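Local coordinates for NanU sialic acid binding protein (PDB 4L7T), which binds sialic acid with high affinity and, as a SusD-family protein of the outer membrane, probably passes it to the partner NanO, at residues Asp67-Thr75 with Pro291-Tyr300. Numbering follows the deposited sequence.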
loop_
_atom_site.group_PDB
_atom_site.type_symbol
_atom_site.label_atom_id
_atom_site.label_comp_id
_atom_site.label_asym_id
_atom_site.label_seq_id
_atom_site.Cartn_x
_atom_site.Cartn_y
_atom_site.Cartn_z
ATOM N N ASP A 67 5.386 19.796 -0.173
ATOM C CA ASP A 67 6.363 20.870 -0.384
ATOM C C ASP A 67 6.634 20.976 -1.898
ATOM O O ASP A 67 6.109 20.178 -2.672
ATOM C CB ASP A 67 7.655 20.620 0.381
ATOM C CG ASP A 67 7.597 21.159 1.807
ATOM O OD1 ASP A 67 6.670 21.962 2.104
ATOM O OD2 ASP A 67 8.452 20.863 2.665
ATOM N N VAL A 68 7.383 22.009 -2.309
ATOM C CA VAL A 68 7.666 22.291 -3.743
ATOM C C VAL A 68 8.816 21.332 -4.175
ATOM O O VAL A 68 9.802 21.250 -3.479
ATOM C CB VAL A 68 8.067 23.775 -3.867
ATOM C CG1 VAL A 68 8.781 24.075 -5.173
ATOM C CG2 VAL A 68 6.794 24.621 -3.654
ATOM N N PRO A 69 8.671 20.626 -5.323
ATOM C CA PRO A 69 9.814 19.784 -5.778
ATOM C C PRO A 69 11.158 20.537 -5.736
ATOM O O PRO A 69 11.288 21.660 -6.287
ATOM C CB PRO A 69 9.392 19.374 -7.188
ATOM C CG PRO A 69 7.855 19.279 -7.089
ATOM C CD PRO A 69 7.516 20.510 -6.240
ATOM N N PHE A 70 12.175 20.005 -5.058
ATOM C CA PHE A 70 13.391 20.843 -4.765
ATOM C C PHE A 70 14.100 21.314 -6.054
ATOM O O PHE A 70 14.745 22.389 -6.081
ATOM C CB PHE A 70 14.397 20.066 -3.846
ATOM C CG PHE A 70 15.021 18.834 -4.487
ATOM C CD1 PHE A 70 16.240 18.934 -5.191
ATOM C CD2 PHE A 70 14.420 17.553 -4.345
ATOM C CE1 PHE A 70 16.840 17.825 -5.799
ATOM C CE2 PHE A 70 14.990 16.443 -4.954
ATOM C CZ PHE A 70 16.227 16.541 -5.669
ATOM N N GLY A 71 14.019 20.474 -7.084
ATOM C CA GLY A 71 14.808 20.665 -8.366
ATOM C C GLY A 71 14.111 21.573 -9.357
ATOM O O GLY A 71 14.658 21.908 -10.407
ATOM N N GLY A 72 12.897 21.978 -9.033
ATOM C CA GLY A 72 12.215 22.926 -9.965
ATOM C C GLY A 72 10.998 22.438 -10.711
ATOM O O GLY A 72 10.294 23.246 -11.406
ATOM N N GLU A 73 10.713 21.158 -10.616
ATOM C CA GLU A 73 9.587 20.669 -11.366
ATOM C C GLU A 73 8.288 21.342 -10.993
ATOM O O GLU A 73 7.978 21.660 -9.793
ATOM C CB GLU A 73 9.352 19.130 -11.195
ATOM C CG GLU A 73 10.473 18.244 -11.736
ATOM C CD GLU A 73 11.542 17.929 -10.706
ATOM O OE1 GLU A 73 11.915 18.800 -9.811
ATOM O OE2 GLU A 73 12.000 16.732 -10.796
ATOM N N ALA A 74 7.417 21.452 -11.983
ATOM C CA ALA A 74 6.031 21.676 -11.729
ATOM C C ALA A 74 5.352 20.434 -11.210
ATOM O O ALA A 74 5.653 19.315 -11.624
ATOM C CB ALA A 74 5.392 22.143 -13.023
ATOM N N THR A 75 4.365 20.628 -10.356
ATOM C CA THR A 75 3.582 19.473 -9.866
ATOM C C THR A 75 2.438 19.027 -10.767
ATOM O O THR A 75 2.044 17.822 -10.736
ATOM C CB THR A 75 3.100 19.712 -8.398
ATOM O OG1 THR A 75 2.313 20.941 -8.360
ATOM C CG2 THR A 75 4.323 19.815 -7.479
ATOM N N PRO A 291 14.281 11.606 -8.609
ATOM C CA PRO A 291 14.839 12.869 -9.145
ATOM C C PRO A 291 15.418 12.762 -10.587
ATOM O O PRO A 291 15.708 11.685 -11.114
ATOM C CB PRO A 291 15.893 13.261 -8.132
ATOM C CG PRO A 291 16.358 11.915 -7.542
ATOM C CD PRO A 291 15.133 11.036 -7.526
ATOM N N GLN A 292 15.577 13.941 -11.197
ATOM C CA GLN A 292 15.965 14.041 -12.595
ATOM C C GLN A 292 17.485 13.984 -12.754
ATOM O O GLN A 292 18.208 14.649 -12.001
ATOM C CB GLN A 292 15.402 15.407 -13.123
ATOM C CG GLN A 292 15.601 15.514 -14.664
ATOM C CD GLN A 292 15.536 16.934 -15.143
ATOM O OE1 GLN A 292 14.713 17.258 -16.025
ATOM N NE2 GLN A 292 16.494 17.736 -14.713
ATOM N N GLN A 293 17.981 13.204 -13.719
ATOM C CA GLN A 293 19.443 13.068 -13.841
ATOM C C GLN A 293 20.076 14.400 -14.182
ATOM O O GLN A 293 21.098 14.778 -13.596
ATOM C CB GLN A 293 19.762 11.981 -14.887
ATOM C CG GLN A 293 21.266 11.696 -15.100
ATOM C CD GLN A 293 21.439 10.660 -16.167
ATOM O OE1 GLN A 293 21.182 10.926 -17.339
ATOM N NE2 GLN A 293 21.818 9.434 -15.762
ATOM N N ALA A 294 19.463 15.154 -15.107
ATOM C CA ALA A 294 20.050 16.476 -15.454
ATOM C C ALA A 294 20.375 17.398 -14.247
ATOM O O ALA A 294 21.542 17.795 -14.063
ATOM C CB ALA A 294 19.175 17.195 -16.502
ATOM N N TYR A 295 19.389 17.725 -13.372
ATOM C CA TYR A 295 19.754 18.621 -12.237
ATOM C C TYR A 295 20.509 17.949 -11.124
ATOM O O TYR A 295 21.241 18.609 -10.350
ATOM C CB TYR A 295 18.583 19.516 -11.692
ATOM C CG TYR A 295 17.418 18.711 -11.087
ATOM C CD1 TYR A 295 17.620 17.904 -9.959
ATOM C CD2 TYR A 295 16.154 18.769 -11.650
ATOM C CE1 TYR A 295 16.539 17.135 -9.401
ATOM C CE2 TYR A 295 15.094 18.039 -11.105
ATOM C CZ TYR A 295 15.342 17.174 -10.013
ATOM O OH TYR A 295 14.301 16.417 -9.570
ATOM N N MET A 296 20.390 16.627 -10.997
ATOM C CA MET A 296 21.143 15.943 -9.939
ATOM C C MET A 296 22.628 16.060 -10.315
ATOM O O MET A 296 23.454 16.471 -9.504
ATOM C CB MET A 296 20.765 14.458 -9.838
ATOM C CG MET A 296 19.372 14.244 -9.155
ATOM S SD MET A 296 19.386 14.713 -7.348
ATOM C CE MET A 296 20.039 13.159 -6.666
ATOM N N THR A 297 22.928 15.713 -11.566
ATOM C CA THR A 297 24.379 15.699 -11.931
ATOM C C THR A 297 24.974 17.113 -12.053
ATOM O O THR A 297 26.163 17.327 -11.707
ATOM C CB THR A 297 24.641 14.773 -13.119
ATOM O OG1 THR A 297 23.867 15.203 -14.232
ATOM C CG2 THR A 297 24.165 13.388 -12.778
ATOM N N SER A 298 24.150 18.100 -12.416
ATOM C CA SER A 298 24.658 19.485 -12.654
ATOM C C SER A 298 24.742 20.330 -11.378
ATOM O O SER A 298 25.616 21.170 -11.218
ATOM C CB SER A 298 23.781 20.182 -13.723
ATOM O OG SER A 298 22.493 20.505 -13.185
ATOM N N THR A 299 23.887 20.067 -10.412
ATOM C CA THR A 299 23.732 21.058 -9.355
ATOM C C THR A 299 23.925 20.574 -7.949
ATOM O O THR A 299 24.359 21.353 -7.074
ATOM C CB THR A 299 22.305 21.658 -9.472
ATOM O OG1 THR A 299 22.084 22.091 -10.828
ATOM C CG2 THR A 299 22.112 22.808 -8.502
ATOM N N TYR A 300 23.537 19.305 -7.682
ATOM C CA TYR A 300 23.444 18.826 -6.289
ATOM C C TYR A 300 24.588 17.873 -5.827
ATOM O O TYR A 300 25.332 17.309 -6.645
ATOM C CB TYR A 300 22.040 18.197 -6.059
ATOM C CG TYR A 300 20.930 19.263 -6.224
ATOM C CD1 TYR A 300 20.781 20.264 -5.303
ATOM C CD2 TYR A 300 20.096 19.243 -7.362
ATOM C CE1 TYR A 300 19.806 21.318 -5.487
ATOM C CE2 TYR A 300 19.126 20.241 -7.569
ATOM C CZ TYR A 300 19.008 21.261 -6.633
ATOM O OH TYR A 300 18.033 22.227 -6.824
#
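G71 and Y295 bring the backbones closest, their CA atoms 6.6 Å apart, where the type I turn P69–G72 meets the first turn of helix 293–299. Q292 occupies the N-cap position of this helix; G72 N to P69 O closes the beta turn. G71 CA sits over the centre of the Y295 ring, a CH-pi contact 3.8 Å from the ring centroid and almost along the ring normal; G71, having no side chain, can bring its CA this close to the face. On the opposite face Q292 O lies near the rim. At the phenol end, Y295 OH donates a hydrogen bond to E73 OE2 (2.6 Å), on the syn side of the carboxylate and 18° out of its plane. A bend at chi2 turns the E73 carboxylate to the ring edge, its plane steeply inclined to the ring. The same OE2 also accepts from the backbone N of I320, while Q292 N gives Y295 OH a weak hydrogen bond, so both oxygens have a second partner. With CG between backbone N and carbonyl carbon (chi1 66°), F70 brings the CD1–CE1–CZ edge of its ring to Y295, M296 and Y300. Its edge points at the face of Y300, planes at 81° and CE1 3.8 Å from Y300 CE2; T299 CG2 covers the opposite face of Y300. Y295 meets F70 obliquely, CE1 to CE1 at 3.7 Å. M296 SD lies at the edge of the F70 ring, 4.0 Å from F70 CZ, and P291 CB touches the same carbon. Strands 344–350 and 356–363 add V347, I359 and A360 around F70. The arrangement is an aromatic cluster with a Met-aromatic contact and a tyrosine–carboxylate hydrogen bond, joining the loop after strand 65–67 to a short helix over 200 residues later in this SusD-family fold.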